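PDB 4FQD: NikO protein from Streptomyces tendae, which acts as an enolpyruvyl transferase essential in nikkomycin biosynthesis and belongs to the MurA branch of the EPSP synthase family. Local coordinates for residues 69-75 / 87-93; 214-218 / 336-340; 400-406 / 424-430. The protein carries 4 engineered substitutions. All blocks are in the same frame, centred on the assembly; numbering follows the deposited sequence.

Interaction 1. Residues 69-75 / 87-93; sequences FRAAGAH and VDASAWD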
loop_
_atom_site.group_PDB
_atom_site.type_symbol
_atom_site.label_atom_id
_atom_site.label_comp_id
_atom_site.label_asym_id
_atom_site.label_seq_id
_atom_site.Cartn_x
_atom_site.Cartn_y
_atom_site.Cartn_z
ATOM N N PHE A 69 15.123 -29.597 24.602
ATOM C CA PHE A 69 16.409 -30.233 24.335
ATOM C C PHE A 69 16.771 -31.260 25.406
ATOM O O PHE A 69 17.090 -32.407 25.094
ATOM C CB PHE A 69 17.513 -29.179 24.224
ATOM C CG PHE A 69 17.795 -28.739 22.816
ATOM C CD1 PHE A 69 16.810 -28.135 22.052
ATOM C CD2 PHE A 69 19.051 -28.921 22.260
ATOM C CE1 PHE A 69 17.070 -27.730 20.756
ATOM C CE2 PHE A 69 19.317 -28.517 20.965
ATOM C CZ PHE A 69 18.325 -27.920 20.211
ATOM N N ARG A 70 16.713 -30.844 26.667
ATOM C CA ARG A 70 17.061 -31.723 27.779
ATOM C C ARG A 70 16.084 -32.888 27.918
ATOM O O ARG A 70 16.466 -33.979 28.341
ATOM C CB ARG A 70 17.132 -30.934 29.088
ATOM C CG ARG A 70 18.263 -29.919 29.141
ATOM C CD ARG A 70 18.345 -29.258 30.508
ATOM N NE ARG A 70 17.122 -28.531 30.840
ATOM C CZ ARG A 70 16.933 -27.239 30.596
ATOM N NH1 ARG A 70 17.891 -26.524 30.018
ATOM N NH2 ARG A 70 15.788 -26.660 30.931
ATOM N N ALA A 71 14.825 -32.653 27.557
ATOM C CA ALA A 71 13.801 -33.689 27.642
ATOM C C ALA A 71 14.031 -34.780 26.600
ATOM O O ALA A 71 13.569 -35.910 26.761
ATOM C CB ALA A 71 12.415 -33.082 27.481
ATOM N N ALA A 72 14.744 -34.433 25.533
ATOM C CA ALA A 72 15.031 -35.383 24.464
ATOM C C ALA A 72 16.411 -36.006 24.634
ATOM O O ALA A 72 16.917 -36.676 23.734
ATOM C CB ALA A 72 14.916 -34.705 23.106
ATOM N N GLY A 73 17.018 -35.778 25.794
ATOM C CA GLY A 73 18.322 -36.340 26.095
ATOM C C GLY A 73 19.472 -35.487 25.596
ATOM O O GLY A 73 20.639 -35.830 25.790
ATOM N N ALA A 74 19.145 -34.371 24.951
ATOM C CA ALA A 74 20.161 -33.469 24.422
ATOM C C ALA A 74 20.636 -32.482 25.484
ATOM O O ALA A 74 20.251 -32.579 26.650
ATOM C CB ALA A 74 19.634 -32.728 23.200
ATOM N N HIS A 75 21.470 -31.533 25.074
ATOM C CA HIS A 75 22.044 -30.562 25.998
ATOM C C HIS A 75 21.530 -29.148 25.738
ATOM O O HIS A 75 21.377 -28.738 24.588
ATOM C CB HIS A 75 23.571 -30.587 25.907
ATOM C CG HIS A 75 24.243 -29.519 26.714
ATOM N ND1 HIS A 75 24.477 -28.253 26.224
ATOM C CD2 HIS A 75 24.731 -29.530 27.976
ATOM C CE1 HIS A 75 25.078 -27.528 27.150
ATOM N NE2 HIS A 75 25.245 -28.280 28.224
ATOM N N VAL A 87 23.535 -25.013 23.248
ATOM C CA VAL A 87 22.788 -26.234 22.975
ATOM C C VAL A 87 23.650 -27.252 22.235
ATOM O O VAL A 87 24.639 -26.894 21.596
ATOM C CB VAL A 87 21.525 -25.948 22.140
ATOM C CG1 VAL A 87 20.551 -25.079 22.923
ATOM C CG2 VAL A 87 21.902 -25.289 20.822
ATOM N N ASP A 88 23.270 -28.523 22.330
ATOM C CA ASP A 88 23.978 -29.595 21.641
ATOM C C ASP A 88 23.034 -30.773 21.418
ATOM O O ASP A 88 22.571 -31.399 22.372
ATOM C CB ASP A 88 25.198 -30.043 22.448
ATOM C CG ASP A 88 26.196 -30.831 21.615
ATOM O OD1 ASP A 88 25.821 -31.317 20.527
ATOM O OD2 ASP A 88 27.359 -30.965 22.050
ATOM N N ALA A 89 22.755 -31.070 20.154
ATOM C CA ALA A 89 21.806 -32.123 19.809
ATOM C C ALA A 89 22.501 -33.438 19.471
ATOM O O ALA A 89 21.930 -34.290 18.792
ATOM C CB ALA A 89 20.923 -31.678 18.652
ATOM N N SER A 90 23.730 -33.601 19.951
ATOM C CA SER A 90 24.506 -34.808 19.676
ATOM C C SER A 90 23.845 -36.058 20.249
ATOM O O SER A 90 23.694 -37.063 19.554
ATOM C CB SER A 90 25.924 -34.671 20.235
ATOM O OG SER A 90 26.580 -33.538 19.697
ATOM N N ALA A 91 23.451 -35.989 21.517
ATOM C CA ALA A 91 22.877 -37.142 22.205
ATOM C C ALA A 91 21.353 -37.171 22.126
ATOM O O ALA A 91 20.694 -37.803 22.953
ATOM C CB ALA A 91 23.334 -37.172 23.656
ATOM N N TRP A 92 20.801 -36.485 21.131
ATOM C CA TRP A 92 19.359 -36.460 20.918
ATOM C C TRP A 92 18.867 -37.856 20.543
ATOM O O TRP A 92 19.192 -38.367 19.472
ATOM C CB TRP A 92 19.011 -35.468 19.806
ATOM C CG TRP A 92 17.576 -35.030 19.794
ATOM C CD1 TRP A 92 16.476 -35.826 19.657
ATOM C CD2 TRP A 92 17.088 -33.686 19.900
ATOM N NE1 TRP A 92 15.334 -35.063 19.685
ATOM C CE2 TRP A 92 15.683 -33.746 19.832
ATOM C CE3 TRP A 92 17.705 -32.440 20.053
ATOM C CZ2 TRP A 92 14.882 -32.607 19.909
ATOM C CZ3 TRP A 92 16.909 -31.310 20.129
ATOM C CH2 TRP A 92 15.513 -31.402 20.058
ATOM N N ASP A 93 18.088 -38.473 21.426
ATOM C CA ASP A 93 17.588 -39.822 21.173
ATOM C C ASP A 93 16.184 -39.812 20.574
ATOM O O ASP A 93 15.719 -38.787 20.081
ATOM C CB ASP A 93 17.636 -40.678 22.446
ATOM C CG ASP A 93 16.809 -40.099 23.580
ATOM O OD1 ASP A 93 15.635 -39.735 23.357
ATOM O OD2 ASP A 93 17.337 -40.016 24.708
#
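H75 and D88 face each other as an antiparallel hydrogen-bonded pair, H75 N giving its hydrogen to D88 O at 2.9 Å and D88 N returning one to H75 O; the pair closes the open end of the hairpin of strands 75-79 and 84-88, a few residues after helix 60-71 ends. The helix ends in a Schellman motif: A74 N reaches back to F69 O, and G73 N to R70 O. G73, the C-prime residue, has phi of 86°, where a beta carbon would press on the carbonyl oxygen before it and collide with D93 OD2. The example illustrates how a helix end, a tight reversal and a strand share one small core in the beta/alpha inverse barrel. At its centre stand two aromatic rings. W92 presents the edge of its six-membered ring to the face of F69, with CZ3 over the middle of that ring; the planes stand 76° apart and the centroids 4.8 Å apart, an edge-to-face pair. V87 lies against the other face of F69, where F69 CE2 approaches V87 CB at 3.6 Å. The indole is brought inward by its first torsion, which sets CG opposite the backbone N (-161°). Its five-membered ring receives A72 CB over the face, a CH-pi contact of 3.7 Å to the centroid, while A74 CB comes within 3.7 Å of W92 CE3. Helix 112-118 packs on the indole through L115 and R118, and V41 of helix 34-44 touches F69. Beyond the strand, D88 OD1 accepts from S90 N in an Asx turn, and A89 to W92 form a type I turn. The chain leaving that turn is tied to the helix end by D93 N, which meets A72 O at 3.2 Å, almost in line with the carbonyl bond.

Interaction 2. Residues 214-218 / 336-340; sequences HPYLK and SRGVF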
loop_
_atom_site.group_PDB
_atom_site.type_symbol
_atom_site.label_atom_id
_atom_site.label_comp_id
_atom_site.label_asym_id
_atom_site.label_seq_id
_atom_site.Cartn_x
_atom_site.Cartn_y
_atom_site.Cartn_z
ATOM N N HIS A 214 13.070 -17.667 -4.960
ATOM C CA HIS A 214 12.427 -16.519 -4.317
ATOM C C HIS A 214 12.263 -16.699 -2.808
ATOM O O HIS A 214 11.140 -16.764 -2.309
ATOM C CB HIS A 214 11.064 -16.233 -4.953
ATOM C CG HIS A 214 11.107 -16.077 -6.442
ATOM N ND1 HIS A 214 10.650 -17.047 -7.304
ATOM C CD2 HIS A 214 11.555 -15.061 -7.218
ATOM C CE1 HIS A 214 10.812 -16.639 -8.550
ATOM N NE2 HIS A 214 11.361 -15.438 -8.526
ATOM N N PRO A 215 13.383 -16.772 -2.075
ATOM C CA PRO A 215 13.316 -17.059 -0.639
ATOM C C PRO A 215 12.996 -15.830 0.209
ATOM O O PRO A 215 13.129 -14.696 -0.253
ATOM C CB PRO A 215 14.731 -17.544 -0.329
ATOM C CG PRO A 215 15.585 -16.777 -1.278
ATOM C CD PRO A 215 14.772 -16.604 -2.537
ATOM N N TYR A 216 12.566 -16.074 1.443
ATOM C CA TYR A 216 12.374 -15.022 2.432
ATOM C C TYR A 216 13.748 -14.437 2.744
ATOM O O TYR A 216 14.734 -15.171 2.798
ATOM C CB TYR A 216 11.735 -15.618 3.685
ATOM C CG TYR A 216 11.226 -14.613 4.691
ATOM C CD1 TYR A 216 10.099 -13.844 4.428
ATOM C CD2 TYR A 216 11.855 -14.456 5.918
ATOM C CE1 TYR A 216 9.625 -12.932 5.355
ATOM C CE2 TYR A 216 11.387 -13.552 6.850
ATOM C CZ TYR A 216 10.275 -12.792 6.563
ATOM O OH TYR A 216 9.813 -11.890 7.493
ATOM N N LEU A 217 13.820 -13.124 2.948
ATOM C CA LEU A 217 15.113 -12.439 2.966
ATOM C C LEU A 217 15.504 -11.757 4.279
ATOM O O LEU A 217 16.605 -11.220 4.391
ATOM C CB LEU A 217 15.180 -11.424 1.822
ATOM C CG LEU A 217 15.065 -12.015 0.416
ATOM C CD1 LEU A 217 14.947 -10.909 -0.620
ATOM C CD2 LEU A 217 16.256 -12.917 0.117
ATOM N N LYS A 218 14.613 -11.771 5.263
ATOM C CA LYS A 218 14.904 -11.149 6.552
ATOM C C LYS A 218 15.943 -11.967 7.324
ATOM O O LYS A 218 16.111 -13.158 7.053
ATOM C CB LYS A 218 13.616 -10.996 7.365
ATOM C CG LYS A 218 12.572 -10.114 6.698
ATOM C CD LYS A 218 13.134 -8.733 6.398
ATOM C CE LYS A 218 12.087 -7.824 5.776
ATOM N NZ LYS A 218 10.963 -7.544 6.710
ATOM N N SER A 336 5.950 -9.241 3.352
ATOM C CA SER A 336 7.067 -10.133 3.642
ATOM C C SER A 336 8.412 -9.535 3.235
ATOM O O SER A 336 9.390 -9.621 3.979
ATOM C CB SER A 336 6.862 -11.482 2.951
ATOM O OG SER A 336 5.660 -12.099 3.382
ATOM N N ARG A 337 8.458 -8.931 2.052
ATOM C CA ARG A 337 9.675 -8.278 1.585
ATOM C C ARG A 337 9.596 -6.770 1.786
ATOM O O ARG A 337 10.114 -5.995 0.982
ATOM C CB ARG A 337 9.944 -8.614 0.118
ATOM C CG ARG A 337 10.217 -10.085 -0.129
ATOM C CD ARG A 337 10.863 -10.302 -1.482
ATOM N NE ARG A 337 11.302 -11.683 -1.654
ATOM C CZ ARG A 337 12.095 -12.095 -2.636
ATOM N NH1 ARG A 337 12.542 -11.230 -3.536
ATOM N NH2 ARG A 337 12.445 -13.372 -2.715
ATOM N N GLY A 338 8.943 -6.361 2.867
ATOM C CA GLY A 338 8.826 -4.957 3.207
ATOM C C GLY A 338 8.721 -4.754 4.706
ATOM O O GLY A 338 9.442 -5.385 5.478
ATOM N N VAL A 339 7.816 -3.871 5.114
ATOM C CA VAL A 339 7.606 -3.578 6.525
ATOM C C VAL A 339 7.048 -4.791 7.261
ATOM O O VAL A 339 6.107 -5.432 6.791
ATOM C CB VAL A 339 6.642 -2.391 6.709
ATOM C CG1 VAL A 339 6.435 -2.093 8.187
ATOM C CG2 VAL A 339 7.175 -1.168 5.985
ATOM N N PHE A 340 7.638 -5.104 8.411
ATOM C CA PHE A 340 7.169 -6.207 9.242
ATOM C C PHE A 340 5.729 -5.997 9.690
ATOM O O PHE A 340 5.267 -4.865 9.831
ATOM C CB PHE A 340 8.062 -6.378 10.471
ATOM C CG PHE A 340 9.291 -7.199 10.219
ATOM C CD1 PHE A 340 9.201 -8.574 10.076
ATOM C CD2 PHE A 340 10.538 -6.601 10.144
ATOM C CE1 PHE A 340 10.329 -9.335 9.849
ATOM C CE2 PHE A 340 11.670 -7.358 9.918
ATOM C CZ PHE A 340 11.566 -8.727 9.772
HETATM O O HOH W 1 9.020 -9.173 6.822
HETATM O O HOH W 2 11.804 -11.006 3.019
#
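K218 reaches from one loop across to F340 and G338 of the other, and each of its atoms beyond the backbone finds a partner there. CB lies 3.9 Å from F340 CZ, and CG comes closer to the same atom, at 3.5 Å. The bend at chi2 (-57°) keeps CD beside the ring, whereas CE passes on to G338 O at 3.6 Å. A second bend, at chi4 (65°), swings NZ over the face of F340, 3.4 Å from its centroid, in a cation-pi contact. There the ammonium also donates to G338 O at 2.9 Å and to a water that touches Y216 OH and donates to S336 O. Such loops illustrate how the two lobes of an inverse-barrel enolpyruvyl transferase can meet: 214-218 follows strand 209-213 and leads into helix 219-231, with K218 as its N-cap residue, whereas 336-340 follows strand 331-334 in the other lobe. A second bridge is made by R337, whose guanidinium has L217 CD1 over one face, 3.7 Å from R337 CZ. R337 NH2 makes a weak, bent bond to P215 O, its stronger partner being E241, with which it forms a salt bridge.

Interaction 3. Residues 400-406 / 424-430; sequences PGTDLRA and GRTTLRN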
loop_
_atom_site.group_PDB
_atom_site.type_symbol
_atom_site.label_atom_id
_atom_site.label_comp_id
_atom_site.label_asym_id
_atom_site.label_seq_id
_atom_site.Cartn_x
_atom_site.Cartn_y
_atom_site.Cartn_z
ATOM N N PRO A 400 -8.125 9.334 30.001
ATOM C CA PRO A 400 -7.755 8.491 31.139
ATOM C C PRO A 400 -8.953 7.724 31.695
ATOM O O PRO A 400 -10.086 7.946 31.268
ATOM C CB PRO A 400 -7.285 9.515 32.166
ATOM C CG PRO A 400 -8.182 10.688 31.918
ATOM C CD PRO A 400 -8.486 10.696 30.433
ATOM N N GLY A 401 -8.694 6.826 32.641
ATOM C CA GLY A 401 -9.751 6.094 33.317
ATOM C C GLY A 401 -10.384 4.998 32.483
ATOM O O GLY A 401 -11.569 4.705 32.630
ATOM N N THR A 402 -9.592 4.386 31.609
ATOM C CA THR A 402 -10.091 3.318 30.750
ATOM C C THR A 402 -9.539 1.955 31.155
ATOM O O THR A 402 -8.554 1.864 31.889
ATOM C CB THR A 402 -9.739 3.575 29.272
ATOM O OG1 THR A 402 -8.319 3.697 29.131
ATOM C CG2 THR A 402 -10.405 4.852 28.780
ATOM N N ASP A 403 -10.186 0.899 30.672
ATOM C CA ASP A 403 -9.720 -0.466 30.895
ATOM C C ASP A 403 -9.370 -1.129 29.571
ATOM O O ASP A 403 -10.253 -1.573 28.836
ATOM C CB ASP A 403 -10.779 -1.293 31.623
ATOM C CG ASP A 403 -10.970 -0.861 33.059
ATOM O OD1 ASP A 403 -10.076 -1.136 33.887
ATOM O OD2 ASP A 403 -12.018 -0.256 33.363
ATOM N N LEU A 404 -8.078 -1.197 29.273
ATOM C CA LEU A 404 -7.617 -1.723 27.993
ATOM C C LEU A 404 -7.333 -3.220 28.049
ATOM O O LEU A 404 -6.732 -3.717 29.000
ATOM C CB LEU A 404 -6.373 -0.966 27.520
ATOM C CG LEU A 404 -6.588 0.263 26.631
ATOM C CD1 LEU A 404 -7.609 1.215 27.222
ATOM C CD2 LEU A 404 -5.273 0.984 26.403
ATOM N N ARG A 405 -7.775 -3.935 27.019
ATOM C CA ARG A 405 -7.517 -5.365 26.915
ATOM C C ARG A 405 -6.618 -5.667 25.723
ATOM O O ARG A 405 -6.926 -5.293 24.590
ATOM C CB ARG A 405 -8.828 -6.144 26.791
ATOM C CG ARG A 405 -8.631 -7.632 26.553
ATOM C CD ARG A 405 -9.950 -8.339 26.294
ATOM N NE ARG A 405 -9.759 -9.760 26.019
ATOM C CZ ARG A 405 -9.655 -10.693 26.959
ATOM N NH1 ARG A 405 -9.717 -10.354 28.239
ATOM N NH2 ARG A 405 -9.483 -11.964 26.623
ATOM N N ALA A 406 -5.504 -6.344 25.982
ATOM C CA ALA A 406 -4.578 -6.723 24.923
ATOM C C ALA A 406 -5.047 -7.994 24.228
ATOM O O ALA A 406 -5.494 -8.938 24.876
ATOM C CB ALA A 406 -3.181 -6.910 25.484
ATOM N N GLY A 424 -3.042 10.395 33.189
ATOM C CA GLY A 424 -4.042 9.857 34.091
ATOM C C GLY A 424 -3.856 8.371 34.327
ATOM O O GLY A 424 -2.807 7.813 34.006
ATOM N N ARG A 425 -4.878 7.727 34.882
ATOM C CA ARG A 425 -4.796 6.305 35.192
ATOM C C ARG A 425 -5.410 5.444 34.091
ATOM O O ARG A 425 -6.492 5.741 33.584
ATOM C CB ARG A 425 -5.470 6.003 36.533
ATOM C CG ARG A 425 -5.014 4.697 37.171
ATOM C CD ARG A 425 -5.775 4.408 38.456
ATOM N NE ARG A 425 -7.042 3.731 38.202
ATOM C CZ ARG A 425 -7.257 2.437 38.421
ATOM N NH1 ARG A 425 -6.288 1.674 38.910
ATOM N NH2 ARG A 425 -8.443 1.906 38.157
ATOM N N THR A 426 -4.706 4.377 33.729
ATOM C CA THR A 426 -5.192 3.428 32.737
ATOM C C THR A 426 -4.834 2.010 33.167
ATOM O O THR A 426 -3.729 1.761 33.649
ATOM C CB THR A 426 -4.581 3.699 31.346
ATOM O OG1 THR A 426 -4.834 5.058 30.965
ATOM C CG2 THR A 426 -5.175 2.765 30.301
ATOM N N THR A 427 -5.771 1.084 33.000
ATOM C CA THR A 427 -5.511 -0.314 33.310
ATOM C C THR A 427 -5.374 -1.134 32.035
ATOM O O THR A 427 -6.088 -0.907 31.057
ATOM C CB THR A 427 -6.614 -0.918 34.196
ATOM O OG1 THR A 427 -7.885 -0.748 33.560
ATOM C CG2 THR A 427 -6.639 -0.234 35.556
ATOM N N LEU A 428 -4.446 -2.085 32.050
ATOM C CA LEU A 428 -4.219 -2.962 30.910
ATOM C C LEU A 428 -4.130 -4.415 31.362
ATOM O O LEU A 428 -3.337 -4.750 32.244
ATOM C CB LEU A 428 -2.935 -2.565 30.178
ATOM C CG LEU A 428 -2.513 -3.452 29.004
ATOM C CD1 LEU A 428 -3.565 -3.433 27.903
ATOM C CD2 LEU A 428 -1.158 -3.020 28.465
ATOM N N ARG A 429 -4.948 -5.274 30.764
ATOM C CA ARG A 429 -4.901 -6.700 31.075
ATOM C C ARG A 429 -4.501 -7.538 29.866
ATOM O O ARG A 429 -4.340 -7.011 28.764
ATOM C CB ARG A 429 -6.227 -7.188 31.659
ATOM C CG ARG A 429 -7.448 -6.926 30.802
ATOM C CD ARG A 429 -8.693 -7.416 31.522
ATOM N NE ARG A 429 -9.909 -7.209 30.745
ATOM C CZ ARG A 429 -10.691 -6.139 30.848
ATOM N NH1 ARG A 429 -10.384 -5.169 31.698
ATOM N NH2 ARG A 429 -11.781 -6.039 30.101
ATOM N N ASN A 430 -4.353 -8.842 30.090
ATOM C CA ASN A 430 -3.805 -9.756 29.091
ATOM C C ASN A 430 -2.416 -9.320 28.640
ATOM O O ASN A 430 -2.053 -9.465 27.474
ATOM C CB ASN A 430 -4.743 -9.909 27.891
ATOM C CG ASN A 430 -5.933 -10.795 28.190
ATOM O OD1 ASN A 430 -6.654 -11.210 27.286
ATOM N ND2 ASN A 430 -6.148 -11.086 29.468
HETATM O O HOH W 3 -7.893 -3.587 31.756
#
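R405 and N430 cross obliquely at the carboxy-terminal ends of two parallel strands, the amide plane turned 62° from the guanidinium plane. N430 OD1 sits over the guanidinium face toward its rim, 3.0 Å from R405 NH2, at an angle too poor for a hydrogen bond; any attraction is probably electrostatic. R429 stands on the same face of the sheet as R405. Its first torsion (56°) places CG between the backbone N and carbonyl carbon, and the extended chain lays its guanidinium face over R405 CB. R405 NH1 and R429 NE are 4.0 Å apart, two like charges probably tempered by solvent at R405. With an alanine at N430, the R405 guanidinium would probably lose the oxygen over its face and be freer to turn. On the other face L404 and L428 pack together, L404 CB 3.8 Å from L428 CD1, and both touch L415 of helix 409-419. The backbones hold this register: L404 N donates to T427 O at 2.7 Å, R429 N to L404 O at 3.0 Å, and A406 N to R429 O. Strand 425-429 pairs on its other side with strand 14-19, leaving 402-405 outermost in this sheet. With helix 409-419 joining the two strands and covering their leucine face, the whole is a worked example of the beta-alpha-beta crossover found in the inverse-barrel fold of EPSP synthase relatives.

Overall arrangement
The three contacts share no element and do not touch. All are partly buried, but interactions 1 and 3 include several exposed residues and interaction 2 only one, L217. Interactions 1 and 3 each lie about 25 Å from the chain's centre, in different lobes with their own centres about 43 Å apart, and both include strand pairing, a single antiparallel pair in one and a run of parallel pairs in the other. Each has a buried apolar side against helices, aromatic in 69-75 / 87-93 and leucine-based in 400-406 / 424-430. Interaction 2, about 13 Å from the chain's centre, joins loops of the two lobes through cationic side chains, carbonyl oxygens and bridging waters.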